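Local coordinates for protein probable endonuclease 4 (PDB 4HNO) that probably cleaves DNA at abasic sites during base excision repair, leaving a 3'-hydroxyl and a 5'-terminal sugar phosphate, with a cluster of three metal ions, at residues 35-40 with 95-100; 69-74 with 104-109; 181-186 with 231-236; 217-222 with 244-249. All blocks are in the same frame, centred on the assembly; numbering follows the deposited sequence.

Contact 1: 35-40 with 95-100; sequences FPHNAR and KKEVEI
Pro-36 and His-37 meet Glu-97 and Ile-100 where the loop after strand 31-34 of the TIM barrel lies against helix 84-104. The tight part is at Pro-36, which is buried. Pro-36 CB is 3.8 Å from CG2 of Ile-100, and its CG rests on CG of Glu-97. The Ile-100 side chain also touches the Pro-36 carbonyl oxygen, with CG2 3.4 Å from Pro-36 O. His-37 forms the looser side and is partly exposed. Its chi1 of 55° sets CG between the backbone N and the carbonyl carbon and turns the ring to the helix. His-37 NE2 then donates to Glu-97 OE1 at 2.8 Å, with an N-H...O angle of 155°. OE1 receives it on its anti lone pair, and the carboxylate plane is turned 32° from the ring. Across the ring, His-37 ND1 accepts from Ala-39 N at 3.1 Å. This fixes the ring's rotation and shows that ND1 carries no proton. Glu-97 is shared further: OE1 also accepts from Gly-74 N, and OE2 bonds to Ser-73 OG. The buried carboxylate is therefore gripped by three groups, which is consistent with a charged glutamate joining the His-37 loop to the loop that follows zinc ligand His-72.

Contact 2: 69-74 with 104-109; sequences AFCHSG and LGIRYL. With ZN (zinc ion), chain B.
Cys-71 and Leu-109 pair as parallel neighbours in the TIM barrel sheet, at the close of the beta-alpha-beta unit formed by strand 69-72, helix 84-104 and strand 108-115. Cys-71 N donates to Tyr-108 O at 3.0 Å, and the bond is nearly straight at 171°. The Tyr-108 side chain runs beside Phe-70 in the same direction. Tyr-108 CB starts 3.6 Å from Phe-70 CD2. CG then meets both CD2 and CE2 of Phe-70. Tyr-108 CD1 comes within 3.6 Å of Phe-70 CE2, and Ala-69 O lies at this ring's edge, near its plane. CE1 only just reaches Phe-70 CE2, and OH at the tip bonds to Glu-67. The two ring planes are 27° apart, but the rings are slid so far that they barely overlap. Where the strands start, water 1 bridges Ala-69 O and Arg-107 N. At the other end, His-72 ND1 donates to Ser-73 O at 2.8 Å, close to the ring plane and on a carbonyl lone pair. The proton is thus on ND1, which leaves His-72 NE2 to bind zinc at 2.0 Å, together with His-112, Glu-147 and water 2.

Contact 3: 181-186 with 231-236; sequences DTCHGF and DRHERI. With MN (manganese (II) ion), chain C; MN (manganese (II) ion), chain E.
His-184, Asp-231 and His-233 converge on one manganese ion, each presenting its metal-binding atom from a different direction. NE2 of His-184 and NE2 of His-233 both bind at 2.1 Å, and Asp-231 OD2 binds at 2.0 Å. The two imidazoles are oblique, with planes at 59°, so they do not stack. The Asp-231 carboxylate stands almost perpendicular to the His-184 ring, at 85°. Asp-231 OD2 lies at the edge of that ring, 3.0 Å from His-184 NE2, a closeness imposed by the shared metal. No hydrogen bond joins the segments, so the ion is their main polar link. Each histidine is set by its other nitrogen: His-184 ND1 bonds to Asn-148 O and His-233 ND1 to Glu-263 O. Zinc is also found here.

Asp-181 serves a second manganese ion through OD1, and Glu-147, His-218 and Glu-263 complete that site. Both ions belong to the three-metal centre characteristic of endonuclease IV enzymes. With CG of Asp-181 anti to the backbone N (chi1 -176°), OD1 reaches the metal while OD2 meets the first N-H groups of the helix. Asp-181 OD1 lies 3.3 Å above one face of the His-184 ring, toward its rim. Asp-181 OD2 accepts from His-184 N at 3.0 Å, well above the carboxylate plane, and more weakly from Cys-183 N. One aspartate thus binds metal and N-caps helix 182-187. Cys-183 packs obliquely beside the His-233 ring, with SG 3.9 Å from His-233 CD2.

Helix 182-187 follows barrel strand 176-181. Strand 233-234 pairs antiparallel with strand 214-222, whose residues Asn-220 and Ser-222 also touch Cys-183.

Contact 4: 217-222 with 244-249; sequences IHLNDS and EGFAVF. With MN (manganese (II) ion), chain E.
Strand 217-219 and helix 244-249 run nearly antiparallel, at 158°, with their axes 12.7 Å apart. This is a strand of the TIM barrel packing against a helix on the barrel's outside. Two phenylalanines fill the gap. Phe-249 has CG anti to its own N (chi1 -173°), and the ring extends toward the strand to meet Ile-217 and Leu-219. Its CZ is 4.1 Å from Ile-217 CD1, and Leu-219 CD1 lies at the ring edge, near the plane. The same methyl touches both rings, with CD1 of Leu-219 3.7 Å from Phe-246 CE2. Phe-246 turns its edge to the backbone beyond Leu-219. Its CZ lies 3.6 Å from Asn-220 O, which also bonds to Thr-182 OG1. The Asp-221 carboxylate stands at 88° to this ring. Its oxygens are tied down by backbone N-H groups: OD1 accepts from Ser-222 and Ile-241, OD2 from Gly-237 and Gly-242. The loop leading to helix 242-250 is thereby held to the strand. His-218 points into the barrel, where ND1 binds manganese at 2.2 Å and NE2 is bonded to Gln-33. At the ring edge of Phe-246, Asp-221 OD2 lies 3.6 Å from CE1, near the ring plane.

All four contacts belong to one TIM barrel. They form two clusters on opposite sides of the chain's centre. Contacts 1 and 2 have centres about 9 Å apart and alternate along the chain. Contact 2 joins the two strands of the unit strand 69-72, helix 84-104, strand 108-115, and contact 1 sets an earlier loop against its helix. Contacts 3 and 4 come later, with centres about 8 Å apart, and also alternate. They are joined where strand 233-234 pairs with strand 214-222. Centres in different clusters are 21 to 29 Å apart. Yet water 2 bridges the zinc of contact 2 and the manganese shared by contacts 3 and 4. Distant parts of the sequence thus build one metal cluster.

Contact 1: 35-40 with 95-100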
loop_
_atom_site.group_PDB
_atom_site.type_symbol
_atom_site.label_atom_id
_atom_site.label_comp_id
_atom_site.label_asym_id
_atom_site.label_seq_id
_atom_site.Cartn_x
_atom_site.Cartn_y
_atom_site.Cartn_z
ATOM N N PHE A 35 -0.496 4.934 9.190
ATOM C CA PHE A 35 0.356 4.065 10.001
ATOM C C PHE A 35 -0.449 3.593 11.227
ATOM O O PHE A 35 -1.397 4.240 11.636
ATOM C CB PHE A 35 1.633 4.783 10.435
ATOM C CG PHE A 35 2.625 5.004 9.311
ATOM C CD1 PHE A 35 3.059 6.273 9.007
ATOM C CD2 PHE A 35 3.150 3.942 8.591
ATOM C CE1 PHE A 35 3.997 6.472 7.990
ATOM C CE2 PHE A 35 4.062 4.139 7.576
ATOM C CZ PHE A 35 4.486 5.402 7.273
ATOM N N PRO A 36 -0.044 2.487 11.844
ATOM C CA PRO A 36 -0.779 1.968 13.008
ATOM C C PRO A 36 -0.264 2.518 14.332
ATOM O O PRO A 36 -0.845 2.234 15.363
ATOM C CB PRO A 36 -0.565 0.447 12.912
ATOM C CG PRO A 36 0.547 0.254 11.935
ATOM C CD PRO A 36 0.960 1.531 11.359
ATOM N N HIS A 37 0.826 3.266 14.295
ATOM C CA HIS A 37 1.513 3.744 15.476
ATOM C C HIS A 37 2.584 4.708 14.994
ATOM O O HIS A 37 2.837 4.823 13.793
ATOM C CB HIS A 37 2.163 2.566 16.231
ATOM C CG HIS A 37 3.071 1.744 15.375
ATOM N ND1 HIS A 37 4.315 2.167 14.967
ATOM C CD2 HIS A 37 2.882 0.528 14.818
ATOM C CE1 HIS A 37 4.842 1.240 14.185
ATOM N NE2 HIS A 37 3.992 0.239 14.070
ATOM N N ASN A 38 3.235 5.356 15.950
ATOM C CA ASN A 38 4.394 6.186 15.664
ATOM C C ASN A 38 5.621 5.683 16.419
ATOM O O ASN A 38 6.466 6.470 16.854
ATOM C CB ASN A 38 4.100 7.630 16.052
ATOM C CG ASN A 38 4.193 7.857 17.547
ATOM O OD1 ASN A 38 3.558 7.152 18.335
ATOM N ND2 ASN A 38 5.013 8.824 17.948
ATOM N N ALA A 39 5.719 4.376 16.592
ATOM C CA ALA A 39 6.847 3.810 17.327
ATOM C C ALA A 39 8.182 4.035 16.608
ATOM O O ALA A 39 8.267 3.957 15.392
ATOM C CB ALA A 39 6.614 2.326 17.571
ATOM N N ARG A 40 9.237 4.279 17.370
ATOM C CA ARG A 40 10.557 4.430 16.780
ATOM C C ARG A 40 11.403 3.217 17.018
ATOM O O ARG A 40 12.585 3.213 16.677
ATOM C CB ARG A 40 11.243 5.649 17.344
ATOM C CG ARG A 40 10.775 6.882 16.660
ATOM C CD ARG A 40 10.811 8.026 17.607
ATOM N NE ARG A 40 12.168 8.480 17.872
ATOM C CZ ARG A 40 12.445 9.560 18.592
ATOM N NH1 ARG A 40 11.456 10.261 19.135
ATOM N NH2 ARG A 40 13.702 9.955 18.765
ATOM N N LYS A 95 2.858 -8.737 14.366
ATOM C CA LYS A 95 1.706 -9.258 15.095
ATOM C C LYS A 95 0.987 -8.132 15.833
ATOM O O LYS A 95 -0.240 -8.060 15.825
ATOM C CB LYS A 95 2.102 -10.333 16.108
ATOM C CG LYS A 95 2.538 -11.675 15.574
ATOM C CD LYS A 95 3.079 -12.592 16.681
ATOM C CE LYS A 95 3.631 -13.875 16.148
ATOM N NZ LYS A 95 4.306 -14.634 17.225
ATOM N N LYS A 96 1.752 -7.272 16.506
ATOM C CA LYS A 96 1.156 -6.130 17.187
ATOM C C LYS A 96 0.427 -5.204 16.203
ATOM O O LYS A 96 -0.668 -4.749 16.487
ATOM C CB LYS A 96 2.230 -5.382 17.982
ATOM C CG LYS A 96 1.818 -4.015 18.493
ATOM C CD LYS A 96 0.563 -3.929 19.347
ATOM C CE LYS A 96 0.610 -4.712 20.635
ATOM N NZ LYS A 96 1.719 -4.250 21.507
ATOM N N GLU A 97 1.024 -4.953 15.035
ATOM C CA GLU A 97 0.329 -4.117 14.059
ATOM C C GLU A 97 -0.978 -4.753 13.604
ATOM O O GLU A 97 -1.965 -4.040 13.424
ATOM C CB GLU A 97 1.241 -3.844 12.867
ATOM C CG GLU A 97 2.413 -2.956 13.198
ATOM C CD GLU A 97 3.266 -2.649 11.942
ATOM O OE1 GLU A 97 4.018 -1.667 11.964
ATOM O OE2 GLU A 97 3.157 -3.433 10.964
ATOM N N VAL A 98 -0.997 -6.064 13.418
ATOM C CA VAL A 98 -2.255 -6.741 13.105
ATOM C C VAL A 98 -3.275 -6.515 14.210
ATOM O O VAL A 98 -4.443 -6.249 13.944
ATOM C CB VAL A 98 -2.016 -8.243 12.840
ATOM C CG1 VAL A 98 -3.337 -9.007 12.826
ATOM C CG2 VAL A 98 -1.259 -8.432 11.532
ATOM N N GLU A 99 -2.839 -6.615 15.465
ATOM C CA GLU A 99 -3.748 -6.409 16.561
ATOM C C GLU A 99 -4.221 -4.962 16.675
ATOM O O GLU A 99 -5.369 -4.729 17.073
ATOM C CB GLU A 99 -3.145 -6.969 17.829
ATOM C CG GLU A 99 -3.050 -8.537 17.743
ATOM C CD GLU A 99 -4.435 -9.237 17.535
ATOM O OE1 GLU A 99 -5.360 -8.966 18.335
ATOM O OE2 GLU A 99 -4.619 -10.026 16.589
ATOM N N ILE A 100 -3.384 -3.994 16.325
ATOM C CA ILE A 100 -3.828 -2.617 16.249
ATOM C C ILE A 100 -4.929 -2.483 15.199
ATOM O O ILE A 100 -5.975 -1.872 15.447
ATOM C CB ILE A 100 -2.647 -1.664 15.928
ATOM C CG1 ILE A 100 -1.683 -1.584 17.109
ATOM C CG2 ILE A 100 -3.164 -0.294 15.536
ATOM C CD1 ILE A 100 -0.320 -1.015 16.787
#

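Contact 2: 69-74 with 104-109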
loop_
_atom_site.group_PDB
_atom_site.type_symbol
_atom_site.label_atom_id
_atom_site.label_comp_id
_atom_site.label_asym_id
_atom_site.label_seq_id
_atom_site.Cartn_x
_atom_site.Cartn_y
_atom_site.Cartn_z
ATOM N N ALA A 69 -10.120 1.585 3.721
ATOM C CA ALA A 69 -9.301 2.055 4.824
ATOM C C ALA A 69 -8.185 1.045 5.055
ATOM O O ALA A 69 -8.443 -0.150 5.208
ATOM C CB ALA A 69 -10.152 2.217 6.085
ATOM N N PHE A 70 -6.953 1.531 5.081
ATOM C CA PHE A 70 -5.791 0.665 5.095
ATOM C C PHE A 70 -4.778 1.147 6.122
ATOM O O PHE A 70 -4.603 2.354 6.294
ATOM C CB PHE A 70 -5.093 0.696 3.703
ATOM C CG PHE A 70 -6.007 0.374 2.570
ATOM C CD1 PHE A 70 -6.752 1.369 1.958
ATOM C CD2 PHE A 70 -6.142 -0.932 2.104
ATOM C CE1 PHE A 70 -7.577 1.091 0.901
ATOM C CE2 PHE A 70 -6.971 -1.222 1.056
ATOM C CZ PHE A 70 -7.690 -0.194 0.451
ATOM N N CYS A 71 -4.042 0.221 6.725
ATOM C CA CYS A 71 -2.846 0.568 7.459
ATOM C C CYS A 71 -1.618 0.205 6.637
ATOM O O CYS A 71 -1.623 -0.784 5.909
ATOM C CB CYS A 71 -2.744 -0.129 8.812
ATOM S SG CYS A 71 -3.674 0.636 10.154
ATOM N N HIS A 72 -0.573 1.007 6.756
ATOM C CA HIS A 72 0.760 0.684 6.238
ATOM C C HIS A 72 1.642 0.329 7.425
ATOM O O HIS A 72 1.684 1.039 8.409
ATOM C CB HIS A 72 1.371 1.875 5.495
ATOM C CG HIS A 72 2.511 1.524 4.580
ATOM N ND1 HIS A 72 3.684 0.943 5.000
ATOM C CD2 HIS A 72 2.643 1.695 3.242
ATOM C CE1 HIS A 72 4.482 0.765 3.950
ATOM N NE2 HIS A 72 3.877 1.220 2.865
ATOM N N SER A 73 2.340 -0.792 7.318
ATOM C CA SER A 73 3.221 -1.312 8.335
ATOM C C SER A 73 4.420 -0.406 8.471
ATOM O O SER A 73 4.793 0.313 7.542
ATOM C CB SER A 73 3.613 -2.730 7.912
ATOM O OG SER A 73 4.525 -3.364 8.754
ATOM N N GLY A 74 5.036 -0.439 9.639
ATOM C CA GLY A 74 6.159 0.418 9.934
ATOM C C GLY A 74 7.419 0.084 9.177
ATOM O O GLY A 74 7.699 -1.067 8.826
ATOM N N LEU A 104 -8.913 -1.336 15.835
ATOM C CA LEU A 104 -9.519 -0.229 15.107
ATOM C C LEU A 104 -10.631 -0.651 14.147
ATOM O O LEU A 104 -11.424 0.194 13.736
ATOM C CB LEU A 104 -8.454 0.530 14.310
ATOM C CG LEU A 104 -7.405 1.269 15.126
ATOM C CD1 LEU A 104 -6.342 1.847 14.202
ATOM C CD2 LEU A 104 -8.016 2.362 15.997
ATOM N N GLY A 105 -10.649 -1.923 13.764
ATOM C CA GLY A 105 -11.530 -2.416 12.735
ATOM C C GLY A 105 -10.935 -2.383 11.321
ATOM O O GLY A 105 -11.604 -2.753 10.370
ATOM N N ILE A 106 -9.700 -1.944 11.189
ATOM C CA ILE A 106 -9.049 -1.888 9.886
ATOM C C ILE A 106 -8.800 -3.316 9.394
ATOM O O ILE A 106 -8.326 -4.184 10.130
ATOM C CB ILE A 106 -7.740 -1.072 9.986
ATOM C CG1 ILE A 106 -8.017 0.399 10.294
ATOM C CG2 ILE A 106 -6.888 -1.229 8.749
ATOM C CD1 ILE A 106 -8.527 1.189 9.138
ATOM N N ARG A 107 -9.102 -3.513 8.121
ATOM C CA ARG A 107 -9.146 -4.827 7.528
ATOM C C ARG A 107 -7.847 -5.255 6.828
ATOM O O ARG A 107 -7.671 -6.425 6.522
ATOM C CB ARG A 107 -10.304 -4.853 6.533
ATOM C CG ARG A 107 -11.641 -4.687 7.213
ATOM C CD ARG A 107 -12.787 -4.680 6.227
ATOM N NE ARG A 107 -14.041 -4.491 6.958
ATOM C CZ ARG A 107 -15.221 -4.324 6.384
ATOM N NH1 ARG A 107 -15.324 -4.311 5.066
ATOM N NH2 ARG A 107 -16.301 -4.146 7.129
ATOM N N TYR A 108 -6.981 -4.288 6.567
ATOM C CA TYR A 108 -5.825 -4.480 5.682
ATOM C C TYR A 108 -4.590 -3.832 6.295
ATOM O O TYR A 108 -4.631 -2.678 6.721
ATOM C CB TYR A 108 -6.068 -3.804 4.342
ATOM C CG TYR A 108 -7.202 -4.382 3.569
ATOM C CD1 TYR A 108 -8.358 -3.678 3.333
ATOM C CD2 TYR A 108 -7.091 -5.664 3.068
ATOM C CE1 TYR A 108 -9.405 -4.254 2.620
ATOM C CE2 TYR A 108 -8.119 -6.246 2.369
ATOM C CZ TYR A 108 -9.275 -5.542 2.142
ATOM O OH TYR A 108 -10.283 -6.170 1.438
ATOM N N LEU A 109 -3.484 -4.567 6.234
ATOM C CA LEU A 109 -2.182 -4.093 6.694
ATOM C C LEU A 109 -1.191 -4.318 5.562
ATOM O O LEU A 109 -0.895 -5.462 5.202
ATOM C CB LEU A 109 -1.749 -4.858 7.952
ATOM C CG LEU A 109 -0.375 -4.480 8.509
ATOM C CD1 LEU A 109 -0.284 -3.017 8.898
ATOM C CD2 LEU A 109 -0.064 -5.353 9.702
HETATM ZN ZN ZN B . 4.719 1.194 0.993
HETATM O O HOH W 1 -10.316 -1.323 6.794
HETATM O O HOH W 2 4.614 2.832 -0.000
#

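Contact 3: 181-186 with 231-236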
loop_
_atom_site.group_PDB
_atom_site.type_symbol
_atom_site.label_atom_id
_atom_site.label_comp_id
_atom_site.label_asym_id
_atom_site.label_seq_id
_atom_site.Cartn_x
_atom_site.Cartn_y
_atom_site.Cartn_z
ATOM N N ASP A 181 1.961 -0.146 -6.267
ATOM C CA ASP A 181 2.460 1.217 -6.168
ATOM C C ASP A 181 2.994 1.631 -7.547
ATOM O O ASP A 181 3.901 0.999 -8.100
ATOM C CB ASP A 181 3.546 1.294 -5.092
ATOM C CG ASP A 181 4.064 2.696 -4.852
ATOM O OD1 ASP A 181 4.088 3.142 -3.673
ATOM O OD2 ASP A 181 4.445 3.372 -5.837
ATOM N N THR A 182 2.384 2.663 -8.112
ATOM C CA THR A 182 2.719 3.072 -9.469
ATOM C C THR A 182 4.144 3.599 -9.605
ATOM O O THR A 182 4.734 3.453 -10.675
ATOM C CB THR A 182 1.716 4.110 -9.993
ATOM O OG1 THR A 182 1.693 5.265 -9.174
ATOM C CG2 THR A 182 0.317 3.551 -10.061
ATOM N N CYS A 183 4.674 4.256 -8.584
ATOM C CA CYS A 183 6.052 4.757 -8.658
ATOM C C CYS A 183 7.030 3.602 -8.560
ATOM O O CYS A 183 7.957 3.473 -9.367
ATOM C CB CYS A 183 6.313 5.807 -7.586
ATOM S SG CYS A 183 7.989 6.481 -7.632
ATOM N N HIS A 184 6.836 2.740 -7.562
ATOM C CA HIS A 184 7.706 1.588 -7.438
ATOM C C HIS A 184 7.681 0.749 -8.717
ATOM O O HIS A 184 8.714 0.259 -9.187
ATOM C CB HIS A 184 7.323 0.729 -6.252
ATOM C CG HIS A 184 7.402 1.456 -4.942
ATOM N ND1 HIS A 184 6.835 0.964 -3.789
ATOM C CD2 HIS A 184 7.937 2.652 -4.593
ATOM C CE1 HIS A 184 7.040 1.814 -2.793
ATOM N NE2 HIS A 184 7.699 2.856 -3.252
ATOM N N GLY A 185 6.483 0.585 -9.278
ATOM C CA GLY A 185 6.349 -0.184 -10.493
ATOM C C GLY A 185 7.045 0.488 -11.672
ATOM O O GLY A 185 7.735 -0.162 -12.459
ATOM N N PHE A 186 6.846 1.792 -11.815
ATOM C CA PHE A 186 7.482 2.539 -12.908
ATOM C C PHE A 186 9.007 2.443 -12.810
ATOM O O PHE A 186 9.702 2.227 -13.812
ATOM C CB PHE A 186 7.018 3.988 -12.858
ATOM C CG PHE A 186 7.208 4.761 -14.132
ATOM C CD1 PHE A 186 6.521 4.427 -15.288
ATOM C CD2 PHE A 186 8.047 5.860 -14.163
ATOM C CE1 PHE A 186 6.643 5.189 -16.423
ATOM C CE2 PHE A 186 8.161 6.614 -15.310
ATOM C CZ PHE A 186 7.463 6.266 -16.430
ATOM N N ASP A 231 12.924 5.141 -6.310
ATOM C CA ASP A 231 11.931 5.320 -5.239
ATOM C C ASP A 231 11.904 6.736 -4.677
ATOM O O ASP A 231 12.089 6.973 -3.500
ATOM C CB ASP A 231 12.113 4.316 -4.127
ATOM C CG ASP A 231 10.884 4.208 -3.239
ATOM O OD1 ASP A 231 10.906 3.426 -2.280
ATOM O OD2 ASP A 231 9.856 4.872 -3.528
ATOM N N ARG A 232 11.601 7.672 -5.564
ATOM C CA ARG A 232 11.322 9.047 -5.182
ATOM C C ARG A 232 9.984 9.457 -5.794
ATOM O O ARG A 232 9.858 9.692 -7.015
ATOM C CB ARG A 232 12.456 9.988 -5.618
ATOM C CG ARG A 232 13.781 9.737 -4.894
ATOM C CD ARG A 232 13.660 9.970 -3.391
ATOM N NE ARG A 232 14.945 9.867 -2.697
ATOM C CZ ARG A 232 15.443 8.741 -2.189
ATOM N NH1 ARG A 232 14.770 7.599 -2.294
ATOM N NH2 ARG A 232 16.618 8.756 -1.573
ATOM N N HIS A 233 8.971 9.516 -4.926
ATOM C CA HIS A 233 7.634 9.813 -5.370
ATOM C C HIS A 233 7.522 11.282 -5.777
ATOM O O HIS A 233 8.231 12.151 -5.267
ATOM C CB HIS A 233 6.616 9.563 -4.253
ATOM C CG HIS A 233 6.648 8.191 -3.650
ATOM N ND1 HIS A 233 5.740 7.827 -2.683
ATOM C CD2 HIS A 233 7.473 7.126 -3.796
ATOM C CE1 HIS A 233 6.007 6.588 -2.278
ATOM N NE2 HIS A 233 7.064 6.144 -2.931
ATOM N N GLU A 234 6.571 11.553 -6.657
ATOM C CA GLU A 234 6.312 12.896 -7.140
ATOM C C GLU A 234 4.798 13.122 -7.162
ATOM O O GLU A 234 3.998 12.190 -7.293
ATOM C CB GLU A 234 6.948 13.085 -8.536
ATOM C CG GLU A 234 6.767 14.461 -9.186
ATOM C CD GLU A 234 7.316 15.582 -8.336
ATOM O OE1 GLU A 234 8.407 16.075 -8.674
ATOM O OE2 GLU A 234 6.658 15.965 -7.335
ATOM N N ARG A 235 4.440 14.397 -7.042
ATOM C CA ARG A 235 3.063 14.851 -7.139
ATOM C C ARG A 235 2.434 14.447 -8.466
ATOM O O ARG A 235 3.093 14.444 -9.502
ATOM C CB ARG A 235 3.029 16.377 -6.984
ATOM C CG ARG A 235 3.686 16.782 -5.664
ATOM C CD ARG A 235 3.324 18.119 -5.145
ATOM N NE ARG A 235 1.890 18.271 -5.036
ATOM C CZ ARG A 235 1.324 19.440 -4.818
ATOM N NH1 ARG A 235 2.077 20.522 -4.663
ATOM N NH2 ARG A 235 0.019 19.526 -4.762
ATOM N N ILE A 236 1.150 14.119 -8.431
ATOM C CA ILE A 236 0.459 13.636 -9.621
ATOM C C ILE A 236 0.554 14.662 -10.733
ATOM O O ILE A 236 0.147 15.820 -10.576
ATOM C CB ILE A 236 -1.030 13.359 -9.321
ATOM C CG1 ILE A 236 -1.195 12.323 -8.190
ATOM C CG2 ILE A 236 -1.752 12.921 -10.591
ATOM C CD1 ILE A 236 -0.510 11.029 -8.444
HETATM MN MN MN C . 8.315 4.555 -2.241
HETATM MN MN MN E . 3.670 2.753 -1.705
HETATM O O HOH W 2 4.614 2.832 -0.000
#

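Contact 4: 217-222 with 244-249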
loop_
_atom_site.group_PDB
_atom_site.type_symbol
_atom_site.label_atom_id
_atom_site.label_comp_id
_atom_site.label_asym_id
_atom_site.label_seq_id
_atom_site.Cartn_x
_atom_site.Cartn_y
_atom_site.Cartn_z
ATOM N N ILE A 217 -4.203 0.605 -4.784
ATOM C CA ILE A 217 -3.164 1.198 -5.620
ATOM C C ILE A 217 -2.596 2.375 -4.853
ATOM O O ILE A 217 -3.339 3.219 -4.350
ATOM C CB ILE A 217 -3.744 1.632 -6.971
ATOM C CG1 ILE A 217 -4.101 0.391 -7.789
ATOM C CG2 ILE A 217 -2.759 2.536 -7.731
ATOM C CD1 ILE A 217 -5.013 0.668 -8.958
ATOM N N HIS A 218 -1.263 2.416 -4.752
ATOM C CA HIS A 218 -0.588 3.606 -4.279
ATOM C C HIS A 218 -0.310 4.460 -5.510
ATOM O O HIS A 218 0.452 4.063 -6.403
ATOM C CB HIS A 218 0.703 3.291 -3.549
ATOM C CG HIS A 218 0.503 2.677 -2.211
ATOM N ND1 HIS A 218 1.543 2.091 -1.524
ATOM C CD2 HIS A 218 -0.595 2.618 -1.422
ATOM C CE1 HIS A 218 1.068 1.696 -0.359
ATOM N NE2 HIS A 218 -0.222 1.999 -0.271
ATOM N N LEU A 219 -0.985 5.595 -5.567
ATOM C CA LEU A 219 -0.997 6.459 -6.731
ATOM C C LEU A 219 0.057 7.536 -6.525
ATOM O O LEU A 219 -0.155 8.538 -5.851
ATOM C CB LEU A 219 -2.393 7.060 -6.917
ATOM C CG LEU A 219 -2.598 7.604 -8.323
ATOM C CD1 LEU A 219 -2.838 6.461 -9.319
ATOM C CD2 LEU A 219 -3.732 8.616 -8.357
ATOM N N ASN A 220 1.219 7.284 -7.120
ATOM C CA ASN A 220 2.398 8.127 -6.977
ATOM C C ASN A 220 3.004 8.391 -8.355
ATOM O O ASN A 220 3.253 7.450 -9.107
ATOM C CB ASN A 220 3.465 7.396 -6.153
ATOM C CG ASN A 220 3.023 7.153 -4.719
ATOM O OD1 ASN A 220 2.495 8.062 -4.074
ATOM N ND2 ASN A 220 3.256 5.941 -4.236
ATOM N N ASP A 221 3.242 9.655 -8.692
ATOM C CA ASP A 221 4.085 9.914 -9.852
ATOM C C ASP A 221 5.533 9.607 -9.416
ATOM O O ASP A 221 5.799 9.258 -8.255
ATOM C CB ASP A 221 3.857 11.356 -10.350
ATOM C CG ASP A 221 4.069 11.533 -11.853
ATOM O OD1 ASP A 221 4.950 10.857 -12.412
ATOM O OD2 ASP A 221 3.355 12.394 -12.449
ATOM N N SER A 222 6.458 9.738 -10.355
ATOM C CA SER A 222 7.863 9.476 -10.106
ATOM C C SER A 222 8.733 10.668 -10.469
ATOM O O SER A 222 8.548 11.289 -11.514
ATOM C CB SER A 222 8.351 8.262 -10.891
ATOM O OG SER A 222 9.717 8.053 -10.568
ATOM N N GLU A 244 -0.454 12.696 -18.967
ATOM C CA GLU A 244 -0.800 11.812 -20.067
ATOM C C GLU A 244 -0.720 10.347 -19.646
ATOM O O GLU A 244 -1.541 9.534 -20.055
ATOM C CB GLU A 244 0.096 12.077 -21.280
ATOM C CG GLU A 244 -0.036 13.499 -21.826
ATOM C CD GLU A 244 0.463 13.679 -23.242
ATOM O OE1 GLU A 244 1.029 12.731 -23.822
ATOM O OE2 GLU A 244 0.265 14.785 -23.780
ATOM N N GLY A 245 0.283 10.005 -18.852
ATOM C CA GLY A 245 0.428 8.636 -18.402
ATOM C C GLY A 245 -0.676 8.217 -17.452
ATOM O O GLY A 245 -1.247 7.129 -17.572
ATOM N N PHE A 246 -0.986 9.082 -16.491
ATOM C CA PHE A 246 -2.070 8.766 -15.594
ATOM C C PHE A 246 -3.406 8.696 -16.333
ATOM O O PHE A 246 -4.244 7.867 -15.993
ATOM C CB PHE A 246 -2.123 9.718 -14.394
ATOM C CG PHE A 246 -1.150 9.357 -13.314
ATOM C CD1 PHE A 246 -0.116 10.197 -12.979
ATOM C CD2 PHE A 246 -1.248 8.145 -12.657
ATOM C CE1 PHE A 246 0.804 9.854 -12.001
ATOM C CE2 PHE A 246 -0.325 7.793 -11.685
ATOM C CZ PHE A 246 0.698 8.649 -11.363
ATOM N N ALA A 247 -3.605 9.514 -17.363
ATOM C CA ALA A 247 -4.846 9.414 -18.122
ATOM C C ALA A 247 -5.003 8.024 -18.727
ATOM O O ALA A 247 -6.090 7.486 -18.743
ATOM C CB ALA A 247 -4.882 10.482 -19.199
ATOM N N VAL A 248 -3.923 7.446 -19.244
ATOM C CA VAL A 248 -3.974 6.087 -19.763
ATOM C C VAL A 248 -4.341 5.095 -18.650
ATOM O O VAL A 248 -5.257 4.291 -18.782
ATOM C CB VAL A 248 -2.629 5.709 -20.413
ATOM C CG1 VAL A 248 -2.595 4.237 -20.768
ATOM C CG2 VAL A 248 -2.380 6.571 -21.653
ATOM N N PHE A 249 -3.645 5.180 -17.531
ATOM C CA PHE A 249 -3.885 4.267 -16.407
ATOM C C PHE A 249 -5.327 4.362 -15.910
ATOM O O PHE A 249 -5.970 3.343 -15.694
ATOM C CB PHE A 249 -2.904 4.659 -15.314
ATOM C CG PHE A 249 -2.868 3.741 -14.118
ATOM C CD1 PHE A 249 -2.462 2.422 -14.232
ATOM C CD2 PHE A 249 -3.107 4.247 -12.851
ATOM C CE1 PHE A 249 -2.337 1.611 -13.115
ATOM C CE2 PHE A 249 -2.978 3.436 -11.737
ATOM C CZ PHE A 249 -2.586 2.124 -11.879
HETATM MN MN MN E . 3.670 2.753 -1.705
HETATM O O HOH W 2 4.614 2.832 -0.000
#